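Local coordinates for protein serpin (PDB 5HGC) that binds the steroid cortisol and, as a member of the serpin family, may inhibit serine proteases, at residues Thr130-Pro135 against Pro163-Leu168; Met269-Pro274 against Ile349-Pro354; Ser281-Asn286 against Val314-His319. One frame throughout, in Å; residues are numbered along the deposited sequence.

Contact 1: Thr130-Pro135 against Pro163-Leu168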
loop_
_atom_site.group_PDB
_atom_site.type_symbol
_atom_site.label_atom_id
_atom_site.label_comp_id
_atom_site.label_asym_id
_atom_site.label_seq_id
_atom_site.Cartn_x
_atom_site.Cartn_y
_atom_site.Cartn_z
ATOM N N THR A 130 21.198 6.983 -14.994
ATOM C CA THR A 130 20.820 8.329 -14.600
ATOM C C THR A 130 22.078 9.106 -14.245
ATOM O O THR A 130 22.914 8.629 -13.463
ATOM C CB THR A 130 19.862 8.290 -13.394
ATOM O OG1 THR A 130 18.703 7.556 -13.754
ATOM C CG2 THR A 130 19.437 9.677 -12.965
ATOM N N ASP A 131 22.176 10.298 -14.822
ATOM C CA ASP A 131 23.228 11.245 -14.489
ATOM C C ASP A 131 22.780 12.128 -13.326
ATOM O O ASP A 131 22.158 13.184 -13.536
ATOM C CB ASP A 131 23.551 12.103 -15.716
ATOM C CG ASP A 131 24.858 12.908 -15.565
ATOM O OD1 ASP A 131 25.562 12.856 -14.510
ATOM O OD2 ASP A 131 25.174 13.610 -16.545
ATOM N N PHE A 132 23.075 11.675 -12.107
ATOM C CA PHE A 132 22.732 12.416 -10.892
ATOM C C PHE A 132 23.553 13.733 -10.660
ATOM O O PHE A 132 23.204 14.538 -9.777
ATOM C CB PHE A 132 22.859 11.500 -9.688
ATOM C CG PHE A 132 21.833 10.408 -9.626
ATOM C CD1 PHE A 132 20.489 10.686 -9.313
ATOM C CD2 PHE A 132 22.207 9.070 -9.822
ATOM C CE1 PHE A 132 19.545 9.654 -9.206
ATOM C CE2 PHE A 132 21.257 8.029 -9.749
ATOM C CZ PHE A 132 19.934 8.327 -9.445
ATOM N N ASN A 133 24.624 13.947 -11.438
ATOM C CA ASN A 133 25.352 15.202 -11.462
ATOM C C ASN A 133 24.707 16.228 -12.376
ATOM O O ASN A 133 25.350 17.184 -12.829
ATOM C CB ASN A 133 26.795 14.989 -11.903
ATOM C CG ASN A 133 27.698 14.656 -10.751
ATOM O OD1 ASN A 133 28.169 13.522 -10.658
ATOM N ND2 ASN A 133 27.939 15.629 -9.845
ATOM N N LYS A 134 23.441 16.003 -12.688
ATOM C CA LYS A 134 22.623 17.002 -13.322
ATOM C C LYS A 134 21.326 16.903 -12.541
ATOM O O LYS A 134 20.321 16.466 -13.129
ATOM C CB LYS A 134 22.402 16.649 -14.795
ATOM C CG LYS A 134 23.664 16.587 -15.648
ATOM C CD LYS A 134 23.398 16.552 -17.148
ATOM C CE LYS A 134 24.734 16.515 -17.891
ATOM N NZ LYS A 134 24.760 17.120 -19.254
ATOM N N PRO A 135 21.342 17.263 -11.209
ATOM C CA PRO A 135 20.166 17.120 -10.336
ATOM C C PRO A 135 18.882 17.672 -10.939
ATOM O O PRO A 135 17.878 16.966 -10.957
ATOM C CB PRO A 135 20.569 17.896 -9.086
ATOM C CG PRO A 135 22.037 17.636 -8.998
ATOM C CD PRO A 135 22.478 17.809 -10.426
ATOM N N PRO A 163 23.601 14.795 -5.448
ATOM C CA PRO A 163 24.388 14.498 -6.672
ATOM C C PRO A 163 25.319 13.291 -6.563
ATOM O O PRO A 163 25.793 12.783 -7.567
ATOM C CB PRO A 163 25.187 15.789 -6.925
ATOM C CG PRO A 163 25.102 16.567 -5.669
ATOM C CD PRO A 163 23.817 16.182 -4.998
ATOM N N GLN A 164 25.533 12.814 -5.358
ATOM C CA GLN A 164 26.222 11.559 -5.143
ATOM C C GLN A 164 25.360 10.248 -5.063
ATOM O O GLN A 164 25.821 9.195 -4.517
ATOM C CB GLN A 164 27.057 11.721 -3.884
ATOM C CG GLN A 164 28.509 12.011 -4.201
ATOM C CD GLN A 164 29.396 11.697 -3.029
ATOM O OE1 GLN A 164 29.160 12.204 -1.911
ATOM N NE2 GLN A 164 30.426 10.852 -3.261
ATOM N N THR A 165 24.116 10.322 -5.565
ATOM C CA THR A 165 23.177 9.200 -5.486
ATOM C C THR A 165 23.753 8.086 -6.313
ATOM O O THR A 165 24.159 8.268 -7.440
ATOM C CB THR A 165 21.786 9.583 -6.010
ATOM O OG1 THR A 165 21.263 10.638 -5.206
ATOM C CG2 THR A 165 20.819 8.425 -5.936
ATOM N N VAL A 166 23.816 6.924 -5.716
ATOM C CA VAL A 166 24.261 5.766 -6.452
ATOM C C VAL A 166 23.024 5.149 -7.151
ATOM O O VAL A 166 23.001 5.014 -8.377
ATOM C CB VAL A 166 25.018 4.829 -5.492
ATOM C CG1 VAL A 166 25.307 3.495 -6.126
ATOM C CG2 VAL A 166 26.346 5.466 -5.081
ATOM N N MET A 167 21.986 4.828 -6.359
ATOM C CA MET A 167 20.731 4.220 -6.860
ATOM C C MET A 167 19.516 4.721 -6.082
ATOM O O MET A 167 19.515 4.747 -4.841
ATOM C CB MET A 167 20.820 2.691 -6.799
ATOM C CG MET A 167 19.503 1.990 -7.006
ATOM S SD MET A 167 19.685 0.226 -7.277
ATOM C CE MET A 167 20.305 -0.315 -5.701
ATOM N N LEU A 168 18.526 5.164 -6.836
ATOM C CA LEU A 168 17.199 5.454 -6.374
ATOM C C LEU A 168 16.258 4.266 -6.695
ATOM O O LEU A 168 16.080 3.903 -7.854
ATOM C CB LEU A 168 16.706 6.730 -7.080
ATOM C CG LEU A 168 15.238 7.092 -6.805
ATOM C CD1 LEU A 168 15.001 7.379 -5.320
ATOM C CD2 LEU A 168 14.737 8.254 -7.633
#
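F132 meets T165 where the serpin chain turns from strand 126-130 of sheet A into helix 135-149 and, after the helix, comes back to begin strand 167-176. The case illustrates how a single aromatic ring can join two loops that share no hydrogen bond. The phenyl ring is sandwiched: T130 CG2 lies over the centre of one face, and T165 covers the other, its CB 3.6 Å from the F132 ring centroid and only 10° off the ring normal, a clear CH-pi contact. The methyl of T165 also spreads over this face, CG2 reaching F132 CZ at 3.6 Å. The T165 hydroxyl is engaged elsewhere, OG1 hydrogen-bonded to D162 O. With F132 CG anti to its own carbonyl carbon (chi1 -69°), the ring leaves the turn toward the returning chain, and F132 CD2 comes to 3.2 Å from T165 O. The far end of the ring grazes L168, CZ to CB at 4.3 Å, while F104 and T106 of strand 100-106 also touch it.

Nearer the surface the packing thins. P163 CA approaches F132 O at 3.3 Å in a CA-H...O contact, and the P163 ring rests its CB 4.2 Å from P135 CG, at the first turn of the helix. The loop from D131 to K134 is a type I turn, closed by K134 N on D131 O, which delivers K134 to the N-cap. This meeting of the two connections at either end of the segment containing helix 135-149 is characteristic of serpins, in which that helix, helix F, lies across sheet A.

Contact 2: Met269-Pro274 against Ile349-Pro354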
loop_
_atom_site.group_PDB
_atom_site.type_symbol
_atom_site.label_atom_id
_atom_site.label_comp_id
_atom_site.label_asym_id
_atom_site.label_seq_id
_atom_site.Cartn_x
_atom_site.Cartn_y
_atom_site.Cartn_z
ATOM N N MET A 269 -28.121 -0.265 7.305
ATOM C CA MET A 269 -27.623 0.946 7.979
ATOM C C MET A 269 -27.577 2.169 7.101
ATOM O O MET A 269 -27.612 2.081 5.847
ATOM C CB MET A 269 -26.227 0.726 8.570
ATOM C CG MET A 269 -25.138 0.492 7.545
ATOM S SD MET A 269 -23.487 0.212 8.224
ATOM C CE MET A 269 -23.622 -1.504 8.694
ATOM N N ASN A 270 -27.441 3.298 7.777
ATOM C CA ASN A 270 -27.130 4.546 7.140
ATOM C C ASN A 270 -25.647 4.733 7.251
ATOM O O ASN A 270 -25.092 4.667 8.383
ATOM C CB ASN A 270 -27.848 5.652 7.870
ATOM C CG ASN A 270 -29.335 5.514 7.704
ATOM O OD1 ASN A 270 -29.830 5.488 6.573
ATOM N ND2 ASN A 270 -30.041 5.301 8.806
ATOM N N LEU A 271 -25.014 4.911 6.085
ATOM C CA LEU A 271 -23.552 4.977 5.990
ATOM C C LEU A 271 -23.169 6.321 5.430
ATOM O O LEU A 271 -23.680 6.738 4.363
ATOM C CB LEU A 271 -22.944 3.831 5.171
ATOM C CG LEU A 271 -21.407 3.748 5.186
ATOM C CD1 LEU A 271 -20.760 3.562 6.564
ATOM C CD2 LEU A 271 -20.970 2.641 4.217
ATOM N N TYR A 272 -22.308 6.989 6.196
ATOM C CA TYR A 272 -21.754 8.245 5.832
ATOM C C TYR A 272 -20.254 8.065 5.752
ATOM O O TYR A 272 -19.598 7.625 6.713
ATOM C CB TYR A 272 -22.116 9.319 6.856
ATOM C CG TYR A 272 -23.556 9.741 6.809
ATOM C CD1 TYR A 272 -23.976 10.774 5.960
ATOM C CD2 TYR A 272 -24.504 9.122 7.624
ATOM C CE1 TYR A 272 -25.305 11.167 5.912
ATOM C CE2 TYR A 272 -25.825 9.507 7.587
ATOM C CZ TYR A 272 -26.219 10.527 6.732
ATOM O OH TYR A 272 -27.543 10.870 6.677
ATOM N N PHE A 273 -19.706 8.402 4.595
ATOM C CA PHE A 273 -18.285 8.171 4.338
ATOM C C PHE A 273 -17.723 9.266 3.473
ATOM O O PHE A 273 -18.341 9.608 2.501
ATOM C CB PHE A 273 -18.035 6.803 3.710
ATOM C CG PHE A 273 -16.595 6.426 3.711
ATOM C CD1 PHE A 273 -15.953 6.124 4.900
ATOM C CD2 PHE A 273 -15.858 6.439 2.530
ATOM C CE1 PHE A 273 -14.610 5.796 4.934
ATOM C CE2 PHE A 273 -14.491 6.121 2.537
ATOM C CZ PHE A 273 -13.863 5.795 3.749
ATOM N N PRO A 274 -16.568 9.844 3.831
ATOM C CA PRO A 274 -16.131 11.015 3.037
ATOM C C PRO A 274 -15.689 10.698 1.560
ATOM O O PRO A 274 -15.097 9.653 1.315
ATOM C CB PRO A 274 -14.958 11.556 3.845
ATOM C CG PRO A 274 -14.452 10.412 4.630
ATOM C CD PRO A 274 -15.649 9.569 4.951
ATOM N N ILE A 349 -23.843 4.875 10.765
ATOM C CA ILE A 349 -22.382 4.949 11.001
ATOM C C ILE A 349 -21.835 6.095 10.159
ATOM O O ILE A 349 -22.078 6.167 8.948
ATOM C CB ILE A 349 -21.617 3.664 10.597
ATOM C CG1 ILE A 349 -22.241 2.392 11.228
ATOM C CG2 ILE A 349 -20.112 3.767 10.900
ATOM C CD1 ILE A 349 -22.310 2.362 12.746
ATOM N N GLU A 350 -21.119 7.003 10.813
ATOM C CA GLU A 350 -20.617 8.183 10.136
ATOM C C GLU A 350 -19.103 8.333 10.322
ATOM O O GLU A 350 -18.627 8.515 11.425
ATOM C CB GLU A 350 -21.373 9.422 10.600
ATOM C CG GLU A 350 -20.763 10.687 10.032
ATOM C CD GLU A 350 -21.617 11.919 10.197
ATOM O OE1 GLU A 350 -22.351 12.010 11.221
ATOM O OE2 GLU A 350 -21.522 12.777 9.282
ATOM N N PHE A 351 -18.336 8.215 9.248
ATOM C CA PHE A 351 -16.881 8.320 9.387
ATOM C C PHE A 351 -16.547 9.797 9.383
ATOM O O PHE A 351 -16.325 10.411 8.340
ATOM C CB PHE A 351 -16.204 7.556 8.255
ATOM C CG PHE A 351 -16.176 6.076 8.482
ATOM C CD1 PHE A 351 -17.338 5.288 8.249
ATOM C CD2 PHE A 351 -15.013 5.459 8.963
ATOM C CE1 PHE A 351 -17.337 3.914 8.496
ATOM C CE2 PHE A 351 -15.011 4.089 9.192
ATOM C CZ PHE A 351 -16.168 3.305 8.981
ATOM N N SER A 352 -16.600 10.401 10.548
ATOM C CA SER A 352 -16.488 11.836 10.588
ATOM C C SER A 352 -15.444 12.212 11.618
ATOM O O SER A 352 -15.327 13.348 12.014
ATOM C CB SER A 352 -17.845 12.472 10.883
ATOM O OG SER A 352 -18.224 12.135 12.198
ATOM N N HIS A 353 -14.720 11.229 12.085
ATOM C CA HIS A 353 -13.534 11.506 12.837
ATOM C C HIS A 353 -12.411 10.520 12.332
ATOM O O HIS A 353 -12.676 9.709 11.424
ATOM C CB HIS A 353 -13.854 11.528 14.332
ATOM C CG HIS A 353 -14.306 10.224 14.879
ATOM N ND1 HIS A 353 -15.635 9.862 14.919
ATOM C CD2 HIS A 353 -13.608 9.180 15.398
ATOM C CE1 HIS A 353 -15.743 8.652 15.449
ATOM N NE2 HIS A 353 -14.529 8.214 15.751
ATOM N N PRO A 354 -11.166 10.614 12.838
ATOM C CA PRO A 354 -10.136 9.816 12.167
ATOM C C PRO A 354 -10.396 8.304 12.154
ATOM O O PRO A 354 -10.907 7.744 13.140
ATOM C CB PRO A 354 -8.869 10.125 12.988
ATOM C CG PRO A 354 -9.131 11.480 13.539
ATOM C CD PRO A 354 -10.579 11.380 13.946
#
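F273 and F351 form the apolar centre, a T-shaped pair in which the edge of F273 points at the face of F351, with the F273 and F351 ring centroids 5.3 Å apart and the planes at 77°. F273 CD1 makes the closest approach, 3.6 Å from F351 CG. L271 flanks the pair: CD1 sits at the rim of the F351 ring, 3.9 Å from CE1, and also meets I349 CB. P274 CD lies over one face of the F273 ring and touches F351 CB, while L237 packs on both aromatic rings. At the other end M269, bent at its thioether, lays SD 3.9 Å from I349 CG1.

This is sheet C of the serpin fold, where strand 348-350, just beyond the reactive-centre loop, runs parallel to strand 265-283. Three backbone bonds fix the register, I349 N to N270 O (2.7 Å), Y272 N to I349 O (2.9 Å) and F351 N to Y272 O (2.9 Å), the last with its donor tilted from the carbonyl plane.

On the face bearing Y272 and E350, Y272 CB packs on E350 CG at 3.7 Å. Farther out, E350 OE2 is salt-bridged to R191, which also makes a cation-pi contact with the Y272 ring, and N270 OD1 accepts from Y207 OH.

Contact 3: Ser281-Asn286 against Val314-His319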
loop_
_atom_site.group_PDB
_atom_site.type_symbol
_atom_site.label_atom_id
_atom_site.label_comp_id
_atom_site.label_asym_id
_atom_site.label_seq_id
_atom_site.Cartn_x
_atom_site.Cartn_y
_atom_site.Cartn_z
ATOM N N SER A 281 3.922 9.874 0.640
ATOM C CA SER A 281 5.171 9.969 -0.113
ATOM C C SER A 281 6.298 9.838 0.850
ATOM O O SER A 281 6.481 10.710 1.651
ATOM C CB SER A 281 5.243 11.310 -0.807
ATOM O OG SER A 281 6.124 11.192 -1.893
ATOM N N TYR A 282 7.022 8.739 0.840
ATOM C CA TYR A 282 8.038 8.557 1.881
ATOM C C TYR A 282 9.401 8.084 1.365
ATOM O O TYR A 282 9.486 7.288 0.441
ATOM C CB TYR A 282 7.540 7.607 2.994
ATOM C CG TYR A 282 6.113 7.825 3.411
ATOM C CD1 TYR A 282 5.813 8.677 4.448
ATOM C CD2 TYR A 282 5.059 7.185 2.747
ATOM C CE1 TYR A 282 4.508 8.897 4.834
ATOM C CE2 TYR A 282 3.740 7.398 3.122
ATOM C CZ TYR A 282 3.469 8.257 4.175
ATOM O OH TYR A 282 2.175 8.526 4.559
ATOM N N GLU A 283 10.466 8.578 1.979
ATOM C CA GLU A 283 11.747 7.919 1.880
ATOM C C GLU A 283 11.745 6.930 3.051
ATOM O O GLU A 283 11.685 7.345 4.187
ATOM C CB GLU A 283 12.903 8.946 1.899
ATOM C CG GLU A 283 14.265 8.475 1.344
ATOM C CD GLU A 283 14.902 7.324 2.119
ATOM O OE1 GLU A 283 14.890 7.335 3.371
ATOM O OE2 GLU A 283 15.421 6.368 1.495
ATOM N N ILE A 284 11.786 5.629 2.764
ATOM C CA ILE A 284 11.445 4.571 3.739
ATOM C C ILE A 284 12.618 3.778 4.347
ATOM O O ILE A 284 12.397 2.767 5.037
ATOM C CB ILE A 284 10.383 3.593 3.163
ATOM C CG1 ILE A 284 10.824 2.989 1.817
ATOM C CG2 ILE A 284 9.003 4.261 3.035
ATOM C CD1 ILE A 284 10.009 1.753 1.416
ATOM N N SER A 285 13.847 4.245 4.091
ATOM C CA SER A 285 15.082 3.677 4.634
ATOM C C SER A 285 15.093 3.437 6.137
ATOM O O SER A 285 15.362 2.303 6.540
ATOM C CB SER A 285 16.259 4.577 4.305
ATOM O OG SER A 285 16.599 4.432 2.956
ATOM N N ASN A 286 14.825 4.476 6.955
ATOM C CA ASN A 286 14.895 4.347 8.423
ATOM C C ASN A 286 14.010 3.242 8.882
ATOM O O ASN A 286 14.406 2.446 9.770
ATOM C CB ASN A 286 14.332 5.554 9.167
ATOM C CG ASN A 286 15.002 6.830 8.817
ATOM O OD1 ASN A 286 16.030 6.863 8.132
ATOM N ND2 ASN A 286 14.406 7.918 9.278
ATOM N N VAL A 314 21.798 1.056 -1.873
ATOM C CA VAL A 314 20.586 1.793 -2.182
ATOM C C VAL A 314 20.747 3.114 -1.509
ATOM O O VAL A 314 20.830 3.150 -0.304
ATOM C CB VAL A 314 19.317 1.031 -1.721
ATOM C CG1 VAL A 314 18.046 1.799 -2.047
ATOM C CG2 VAL A 314 19.302 -0.337 -2.377
ATOM N N SER A 315 20.815 4.188 -2.287
ATOM C CA SER A 315 20.984 5.528 -1.718
ATOM C C SER A 315 19.664 6.041 -1.120
ATOM O O SER A 315 19.645 6.609 -0.052
ATOM C CB SER A 315 21.522 6.542 -2.755
ATOM O OG SER A 315 22.795 6.184 -3.235
ATOM N N LYS A 316 18.569 5.809 -1.826
ATOM C CA LYS A 316 17.293 6.418 -1.542
ATOM C C LYS A 316 16.259 5.433 -2.127
ATOM O O LYS A 316 16.466 4.904 -3.231
ATOM C CB LYS A 316 17.250 7.759 -2.244
ATOM C CG LYS A 316 16.924 8.920 -1.334
ATOM C CD LYS A 316 16.131 10.030 -2.066
ATOM C CE LYS A 316 15.755 11.195 -1.129
ATOM N NZ LYS A 316 14.725 12.117 -1.655
ATOM N N VAL A 317 15.215 5.120 -1.344
ATOM C CA VAL A 317 13.995 4.431 -1.811
ATOM C C VAL A 317 12.833 5.302 -1.478
ATOM O O VAL A 317 12.578 5.574 -0.312
ATOM C CB VAL A 317 13.822 2.998 -1.286
ATOM C CG1 VAL A 317 14.218 2.850 0.172
ATOM C CG2 VAL A 317 12.409 2.456 -1.552
ATOM N N VAL A 318 12.188 5.811 -2.522
ATOM C CA VAL A 318 10.959 6.599 -2.424
ATOM C C VAL A 318 9.760 5.742 -2.777
ATOM O O VAL A 318 9.770 5.080 -3.816
ATOM C CB VAL A 318 10.984 7.833 -3.328
ATOM C CG1 VAL A 318 9.767 8.708 -3.034
ATOM C CG2 VAL A 318 12.237 8.631 -2.994
ATOM N N HIS A 319 8.757 5.737 -1.890
ATOM C CA HIS A 319 7.468 5.097 -2.138
ATOM C C HIS A 319 6.344 6.114 -2.185
ATOM O O HIS A 319 6.221 6.910 -1.262
ATOM C CB HIS A 319 7.171 4.076 -1.074
ATOM C CG HIS A 319 5.806 3.485 -1.202
ATOM N ND1 HIS A 319 5.468 2.600 -2.206
ATOM C CD2 HIS A 319 4.676 3.693 -0.482
ATOM C CE1 HIS A 319 4.192 2.271 -2.079
ATOM N NE2 HIS A 319 3.693 2.917 -1.038
#
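I284, V317 and the carboxylate of E283 make the tight part of this contact, and K316 over the E283 CG the looser one, an example of how the last residues of a strand can be secured by different means on its two sides. I284 CG1, held between its backbone N and carbonyl carbon (chi1 55°), runs at about a right angle to the V317 side chain and fits against both methyls, 3.8 Å from V317 CG2. Toward H319 the strands run antiparallel: Y282 and H319 are a hydrogen-bonded pair, with Y282 N to H319 O and H319 N to Y282 O both 2.9 Å. E283 and V318 follow as a non-hydrogen-bonded pair. One step on, I284 N still donates to V317 O (3.2 Å), but the chain is already turning into helix 285-290, and the return bond passes to a side chain. E283, bent at chi2 (-63°), brings OE2 to 3.1 Å from V317 N, which it receives on its anti lone pair. The syn lone pair of OE2 takes S285 OG at 2.7 Å. Two donors thus grip one carboxylate oxygen, and the glutamate stands in for a backbone carbonyl.

The more open flank is less specific. The K316 chain crosses that of E283 at a slant, CG 3.8 Å from E283 CG, yet its ammonium stays away, NZ 6.6 Å from E283 OE2, so opposite charges are near without forming a salt bridge. Exposed S281 adds only a CA-H...O contact to H319 O.

Strand 316-325 also bonds to strand 167-176 on its other edge. Helix 39-52 covers the face with I284, V317 and H319, and H319 ND1 and NE2 are hydrogen-bonded to S171 OG and S38 N, consistent with the serpin shutter region.

From the N terminus, contact 1 comes first and is complete before either of the others begins: it brings the chain back after helix 135-149, so that the turn after strand 126-130 meets the start of strand 167-176. Strand 265-283 then serves both remaining contacts, with contact 2 near its beginning and contact 3 at its end. Contact 3 closes the shorter loop, through helix 285-290 to strand 316-325, and lies wholly within the longer excursion from 269-274 to 349-354 that includes the reactive-centre loop. Contacts 1 and 3 touch at one end of sheet A, V166 N hydrogen-bonded to S315 OG; contact 2, in sheet C, has its centre about 34 Å from that of contact 3, across the chain's centre.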